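Local coordinates for protein choline kinase (Cryptosporidium parvum, PDB 3MES) that probably phosphorylates choline, and perhaps ethanolamine, using ATP and magnesium, and binds ADP, at residues L82-F87 / L106-G111; F363-H368 / Q404-L409. One frame throughout, in Å; residues are numbered along the deposited sequence.

How the contacts relate
Contact 1 and contact 2 lie on opposite sides of the chain's centre, about 34 Å apart between centres and about 15 Å between nearest atoms, and share no element. Contact 1 (82-87 with 106-111) joins neighbouring strands of the antiparallel sheet; it is partly buried and joined by backbone hydrogen bonds, apolar on one face, while on the other its turn amides and Arg108 hold the phosphates of ADP. Contact 2 (363-368 with 404-409) is a buried meeting of two helices late in the chain, made by leucine methyls and the aliphatic part of a lysine, with its polar ends paired to other parts of the fold. It packs helices, though His368 at its edge comes near the magnesium ligand Tyr307.

Contact 1 (L82-F87 / L106-G111); sequences LTNQLF and LFRIYG. With ADP (adenosine-5'-diphosphate), chain I; PT3 (N-propyl-tartramic acid), chain L.
Asn84 and Arg108 bring two flat groups together at the ADP phosphates, the amide plane turned 85° from the guanidinium plane. Their nitrogens, Asn84 ND2 and Arg108 NH1, are both donors and are drawn together by a shared acceptor, ADP O2B: Arg108 NH1 bonds to it at 3.1 Å, while the bond from Asn84 ND2 is weak. The other end of the guanidinium reaches the alpha phosphate, Arg108 NH2 giving ADP O2A an almost straight bond of 2.7 Å (174°). Arg108 can span both phosphates because its chain runs out extended and then bends at chi3 (-66°); Glu149 holds NE in a salt bridge. Leu86 lies alongside Arg108, pointing the same way, and sets CD2 over the centre of one guanidinium face, 3.7 Å above the plane. On the Asn84 amide, OD1 uses a lone pair to accept the N-H of Gly111 at 2.8 Å, which helps set the rotation of the amide, with ND2 turned toward the phosphate, and ties the turn leading into strand 85-91 to the residues just beyond strand 104-109. Backbone amides of Leu82, Thr83 and Asn84 converge on ADP O1B, the shortest bond being Thr83 N to ADP O1B at 2.6 Å. Beyond Asn84 the strands pair antiparallel: Gln85 with Ile109 and Phe87 with Phe107 are hydrogen-bonded pairs, flanking the non-hydrogen-bonded pair Leu86-Arg108. On the face away from ADP, Phe87 crosses Ile109 at a slant, CE2 to CD1 4.1 Å, and Phe107 packs against helix 51-61. On the nucleotide face Leu106 CG meets adenine N7 of ADP at 3.7 Å. Phosphate-gripping turn, strand and antiparallel neighbour with its salt-bridged arginine form the nucleotide-binding sheet of the N-terminal lobe in the protein-kinase-like fold of choline kinases.

Contact 2 (F363-H368 / Q404-L409); sequences FTLISH and QKKKEL
An antiparallel helix pair, 364-376 against 391-411, forms this buried contact near the C-terminal end of the chain; Leu365 of the first meets Lys405, Lys406 and Leu409 of the second. The short segments run at 172° to one another with their axes 10.3 Å apart, a spacing bridged by side chains. Leu365 and Leu409 reach toward each other tip to tip, CD1 to CD1 4.0 Å. The second methyl of Leu365 turns to the backbone of the other helix: CD2 lies 3.7 Å from Lys406 N and 3.8 Å from Lys405 CB, so the two methyls divide between Leu409 and the Lys405-Lys406 stretch. Lys406 adds its CB to this methyl, while its ammonium end runs off from helix 364-376. Both helices belong to the largely helical C-terminal lobe of the kinase-like fold, where Leu365 also packs on Leu238 of helix 235-239 and on Tyr402, one turn before Lys406. Thr364 and Lys405 cross at about a right angle. The hydroxyl oxygen, Thr364 OG1, rests against the lysine's methylenes, 3.4 Å from Lys405 CG and 3.6 Å from Lys405 CE. That approach depends on a bend at chi2 (66°) of Lys405, which folds the chain back past the threonine before it straightens toward its ammonium. There NZ forms a salt bridge with Glu361, whose backbone oxygen in turn is hydrogen-bonded to Thr364 OG1, and Tyr324 adds a cation-pi partner. Glu361 thus serves both polar ends, by its carboxylate and its backbone oxygen. A turn further along, the ring of His368 comes obliquely near Lys405, CD2 to CB 4.5 Å; its ND1 is hydrogen-bonded to Arg398, and its side chain lies about 3 Å, between nearest atoms, from that of Tyr307, a magnesium ligand.

Contact 1 (L82-F87 / L106-G111)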
# COMPACT_ATOMS: atom_id res chain seq x y z
N LEU B 82 -23.39 -11.86 -10.39
CA LEU B 82 -24.00 -11.89 -11.71
C LEU B 82 -24.31 -13.32 -12.17
O LEU B 82 -25.12 -13.52 -13.08
CB LEU B 82 -23.08 -11.21 -12.72
CG LEU B 82 -23.73 -10.42 -13.86
CD1 LEU B 82 -24.78 -9.46 -13.31
CD2 LEU B 82 -22.67 -9.67 -14.65
N THR B 83 -23.66 -14.30 -11.55
CA THR B 83 -23.76 -15.69 -12.00
C THR B 83 -24.04 -16.67 -10.87
O THR B 83 -24.93 -17.51 -10.97
CB THR B 83 -22.47 -16.15 -12.70
OG1 THR B 83 -22.27 -15.38 -13.89
CG2 THR B 83 -22.56 -17.62 -13.06
N ASN B 84 -23.25 -16.57 -9.80
CA ASN B 84 -23.28 -17.57 -8.74
C ASN B 84 -24.10 -17.15 -7.53
O ASN B 84 -24.42 -15.97 -7.36
CB ASN B 84 -21.85 -17.90 -8.30
CG ASN B 84 -20.98 -18.35 -9.46
OD1 ASN B 84 -21.26 -19.35 -10.12
ND2 ASN B 84 -19.91 -17.61 -9.72
N GLN B 85 -24.45 -18.12 -6.70
CA GLN B 85 -25.14 -17.85 -5.45
C GLN B 85 -24.12 -17.61 -4.35
O GLN B 85 -23.37 -18.51 -3.98
CB GLN B 85 -26.05 -19.01 -5.07
CG GLN B 85 -27.06 -19.40 -6.14
CD GLN B 85 -27.98 -20.52 -5.69
OE1 GLN B 85 -28.64 -20.42 -4.66
NE2 GLN B 85 -28.02 -21.60 -6.47
N LEU B 86 -24.08 -16.38 -3.84
CA LEU B 86 -23.09 -16.02 -2.83
C LEU B 86 -23.74 -15.82 -1.47
O LEU B 86 -24.83 -15.26 -1.36
CB LEU B 86 -22.33 -14.76 -3.25
CG LEU B 86 -21.64 -14.79 -4.61
CD1 LEU B 86 -20.82 -13.52 -4.84
CD2 LEU B 86 -20.76 -16.03 -4.75
N PHE B 87 -23.06 -16.28 -0.43
CA PHE B 87 -23.54 -16.12 0.93
C PHE B 87 -22.40 -15.69 1.83
O PHE B 87 -21.29 -16.21 1.73
CB PHE B 87 -24.13 -17.43 1.46
CG PHE B 87 -25.22 -18.00 0.60
CD1 PHE B 87 -26.55 -17.68 0.84
CD2 PHE B 87 -24.93 -18.88 -0.43
CE1 PHE B 87 -27.56 -18.21 0.05
CE2 PHE B 87 -25.93 -19.41 -1.22
CZ PHE B 87 -27.25 -19.07 -0.98
N LEU B 106 -16.98 -16.73 2.80
CA LEU B 106 -17.77 -16.50 1.60
C LEU B 106 -18.15 -17.84 0.99
O LEU B 106 -17.29 -18.59 0.54
CB LEU B 106 -16.97 -15.66 0.60
CG LEU B 106 -17.67 -15.13 -0.66
CD1 LEU B 106 -17.92 -16.25 -1.66
CD2 LEU B 106 -18.96 -14.41 -0.30
N PHE B 107 -19.45 -18.16 1.01
CA PHE B 107 -19.93 -19.43 0.48
C PHE B 107 -20.38 -19.27 -0.96
O PHE B 107 -21.37 -18.59 -1.23
CB PHE B 107 -21.07 -19.96 1.34
CG PHE B 107 -21.31 -21.44 1.19
CD1 PHE B 107 -20.82 -22.33 2.13
CD2 PHE B 107 -22.02 -21.94 0.11
CE1 PHE B 107 -21.04 -23.69 2.00
CE2 PHE B 107 -22.23 -23.30 -0.03
CZ PHE B 107 -21.74 -24.18 0.92
N ARG B 108 -19.66 -19.89 -1.88
CA ARG B 108 -19.93 -19.73 -3.31
C ARG B 108 -20.50 -21.00 -3.93
O ARG B 108 -19.86 -22.05 -3.90
CB ARG B 108 -18.66 -19.30 -4.04
CG ARG B 108 -18.82 -19.19 -5.55
CD ARG B 108 -17.49 -18.84 -6.22
NE ARG B 108 -17.02 -17.51 -5.86
CZ ARG B 108 -17.37 -16.39 -6.49
NH1 ARG B 108 -18.21 -16.45 -7.51
NH2 ARG B 108 -16.89 -15.22 -6.09
N ILE B 109 -21.69 -20.90 -4.50
CA ILE B 109 -22.29 -22.00 -5.24
C ILE B 109 -22.33 -21.67 -6.73
O ILE B 109 -22.92 -20.68 -7.14
CB ILE B 109 -23.71 -22.32 -4.73
CG1 ILE B 109 -23.69 -22.60 -3.23
CG2 ILE B 109 -24.29 -23.50 -5.49
CD1 ILE B 109 -25.01 -23.10 -2.67
N TYR B 110 -21.70 -22.52 -7.54
CA TYR B 110 -21.57 -22.25 -8.97
C TYR B 110 -22.91 -22.32 -9.70
O TYR B 110 -23.56 -23.37 -9.73
CB TYR B 110 -20.58 -23.22 -9.61
CG TYR B 110 -19.22 -23.24 -8.95
CD1 TYR B 110 -18.54 -22.06 -8.68
CD2 TYR B 110 -18.61 -24.44 -8.60
CE1 TYR B 110 -17.30 -22.07 -8.08
CE2 TYR B 110 -17.37 -24.46 -8.00
CZ TYR B 110 -16.72 -23.28 -7.74
OH TYR B 110 -15.48 -23.28 -7.14
N GLY B 111 -23.31 -21.20 -10.29
CA GLY B 111 -24.49 -21.17 -11.14
C GLY B 111 -24.07 -21.37 -12.58
O GLY B 111 -22.88 -21.43 -12.88
PB ADP I . -20.28 -13.56 -9.83
O1B ADP I . -21.72 -14.01 -9.77
O2B ADP I . -19.27 -14.68 -9.82
O3B ADP I . -20.02 -12.49 -10.86
PA ADP I . -18.73 -12.04 -8.01
O1A ADP I . -18.38 -11.06 -9.10
O2A ADP I . -17.71 -13.04 -7.52
O3A ADP I . -20.08 -12.84 -8.41
O5' ADP I . -19.28 -11.21 -6.75
C5' ADP I . -18.40 -10.81 -5.71
C4' ADP I . -19.04 -9.64 -4.99
O4' ADP I . -19.50 -10.07 -3.71
C3' ADP I . -18.01 -8.54 -4.76
O3' ADP I . -18.46 -7.33 -5.37
C2' ADP I . -17.93 -8.38 -3.26
O2' ADP I . -18.66 -7.22 -2.87
C1' ADP I . -18.59 -9.63 -2.70
N9 ADP I . -17.57 -10.69 -2.52
C8 ADP I . -17.31 -11.69 -3.37
N7 ADP I . -16.32 -12.50 -2.91
C5 ADP I . -15.92 -12.00 -1.72
C6 ADP I . -14.92 -12.36 -0.70
N6 ADP I . -14.12 -13.44 -0.86
N1 ADP I . -14.83 -11.57 0.40
C2 ADP I . -15.62 -10.49 0.56
N3 ADP I . -16.55 -10.11 -0.32
C4 ADP I . -16.75 -10.80 -1.47
O1 PT3 L . -17.61 -9.84 -12.00
O11 PT3 L . -19.27 -10.70 -13.22
C1 PT3 L . -18.69 -9.77 -12.62
C2 PT3 L . -19.36 -8.40 -12.66
O2 PT3 L . -20.63 -8.47 -13.32
C3 PT3 L . -18.43 -7.45 -13.41
O3 PT3 L . -19.10 -6.90 -14.55
C4 PT3 L . -18.02 -6.35 -12.45
O41 PT3 L . -16.90 -5.86 -12.49
N4 PT3 L . -18.96 -6.02 -11.56
C41 PT3 L . -18.74 -4.98 -10.54
C42 PT3 L . -20.09 -4.53 -9.97
C43 PT3 L . -20.30 -3.03 -10.20

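Contact 2 (F363-H368 / Q404-L409)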
# COMPACT_ATOMS: atom_id res chain seq x y z
N PHE B 363 -4.09 1.20 -25.47
CA PHE B 363 -4.87 0.07 -24.97
C PHE B 363 -6.22 0.48 -24.39
O PHE B 363 -7.03 -0.37 -24.02
CB PHE B 363 -4.07 -0.71 -23.92
CG PHE B 363 -2.96 -1.53 -24.51
CD1 PHE B 363 -3.21 -2.81 -24.99
CD2 PHE B 363 -1.67 -1.04 -24.57
CE1 PHE B 363 -2.20 -3.58 -25.53
CE2 PHE B 363 -0.65 -1.80 -25.11
CZ PHE B 363 -0.91 -3.07 -25.59
N THR B 364 -6.48 1.79 -24.29
CA THR B 364 -7.75 2.27 -23.76
C THR B 364 -8.90 1.88 -24.68
O THR B 364 -10.03 1.67 -24.23
CB THR B 364 -7.76 3.81 -23.56
OG1 THR B 364 -7.50 4.46 -24.81
CG2 THR B 364 -6.71 4.23 -22.55
N LEU B 365 -8.61 1.80 -25.98
CA LEU B 365 -9.61 1.44 -26.96
C LEU B 365 -10.00 -0.03 -26.83
O LEU B 365 -11.15 -0.41 -27.05
CB LEU B 365 -9.11 1.73 -28.38
CG LEU B 365 -8.59 3.15 -28.66
CD1 LEU B 365 -8.03 3.25 -30.07
CD2 LEU B 365 -9.68 4.20 -28.44
N ILE B 366 -9.02 -0.86 -26.46
CA ILE B 366 -9.29 -2.28 -26.24
C ILE B 366 -10.35 -2.45 -25.16
O ILE B 366 -11.22 -3.32 -25.26
CB ILE B 366 -8.01 -3.04 -25.84
CG1 ILE B 366 -6.97 -2.94 -26.96
CG2 ILE B 366 -8.32 -4.49 -25.54
CD1 ILE B 366 -7.35 -3.68 -28.23
N SER B 367 -10.28 -1.62 -24.13
CA SER B 367 -11.20 -1.67 -23.00
C SER B 367 -12.63 -1.28 -23.39
O SER B 367 -13.58 -1.99 -23.07
CB SER B 367 -10.71 -0.77 -21.86
OG SER B 367 -11.63 -0.75 -20.78
N HIS B 368 -12.76 -0.16 -24.10
CA HIS B 368 -14.07 0.32 -24.53
C HIS B 368 -14.77 -0.66 -25.46
O HIS B 368 -15.99 -0.82 -25.41
CB HIS B 368 -13.96 1.68 -25.23
CG HIS B 368 -13.59 2.80 -24.31
ND1 HIS B 368 -14.26 3.05 -23.12
CD2 HIS B 368 -12.64 3.76 -24.41
CE1 HIS B 368 -13.72 4.10 -22.53
NE2 HIS B 368 -12.74 4.55 -23.29
N GLN B 404 -14.61 8.59 -29.54
CA GLN B 404 -14.08 9.83 -28.98
C GLN B 404 -12.61 9.70 -28.62
O GLN B 404 -11.79 10.53 -29.03
CB GLN B 404 -14.90 10.24 -27.76
CG GLN B 404 -14.51 11.58 -27.17
CD GLN B 404 -15.43 12.02 -26.05
OE1 GLN B 404 -16.51 11.46 -25.87
NE2 GLN B 404 -15.01 13.02 -25.29
N LYS B 405 -12.27 8.67 -27.86
CA LYS B 405 -10.89 8.45 -27.44
C LYS B 405 -9.94 8.30 -28.63
O LYS B 405 -8.83 8.83 -28.63
CB LYS B 405 -10.79 7.23 -26.52
CG LYS B 405 -9.45 7.07 -25.82
CD LYS B 405 -9.19 8.20 -24.82
CE LYS B 405 -7.89 7.96 -24.06
NZ LYS B 405 -7.58 9.04 -23.08
N LYS B 406 -10.39 7.57 -29.66
CA LYS B 406 -9.59 7.38 -30.86
C LYS B 406 -9.27 8.71 -31.55
O LYS B 406 -8.16 8.91 -32.04
CB LYS B 406 -10.28 6.42 -31.82
CG LYS B 406 -9.49 6.11 -33.08
CD LYS B 406 -10.14 4.98 -33.87
CE LYS B 406 -9.29 4.57 -35.07
NZ LYS B 406 -9.37 5.56 -36.18
N LYS B 407 -10.25 9.61 -31.59
CA LYS B 407 -10.02 10.94 -32.14
C LYS B 407 -9.00 11.70 -31.30
O LYS B 407 -8.19 12.46 -31.83
CB LYS B 407 -11.32 11.75 -32.23
CG LYS B 407 -12.18 11.42 -33.44
CD LYS B 407 -13.19 12.54 -33.71
CE LYS B 407 -12.53 13.75 -34.37
NZ LYS B 407 -11.69 14.55 -33.43
N GLU B 408 -9.05 11.50 -29.99
CA GLU B 408 -8.14 12.19 -29.08
C GLU B 408 -6.71 11.68 -29.24
O GLU B 408 -5.77 12.47 -29.37
CB GLU B 408 -8.61 12.07 -27.63
CG GLU B 408 -10.00 12.62 -27.40
CD GLU B 408 -10.29 12.92 -25.93
OE1 GLU B 408 -9.82 12.15 -25.06
OE2 GLU B 408 -10.98 13.92 -25.66
N LEU B 409 -6.55 10.36 -29.24
CA LEU B 409 -5.25 9.74 -29.43
C LEU B 409 -4.60 10.21 -30.72
O LEU B 409 -3.38 10.41 -30.79
CB LEU B 409 -5.37 8.21 -29.44
CG LEU B 409 -5.98 7.57 -28.19
CD1 LEU B 409 -5.86 6.05 -28.26
CD2 LEU B 409 -5.32 8.11 -26.93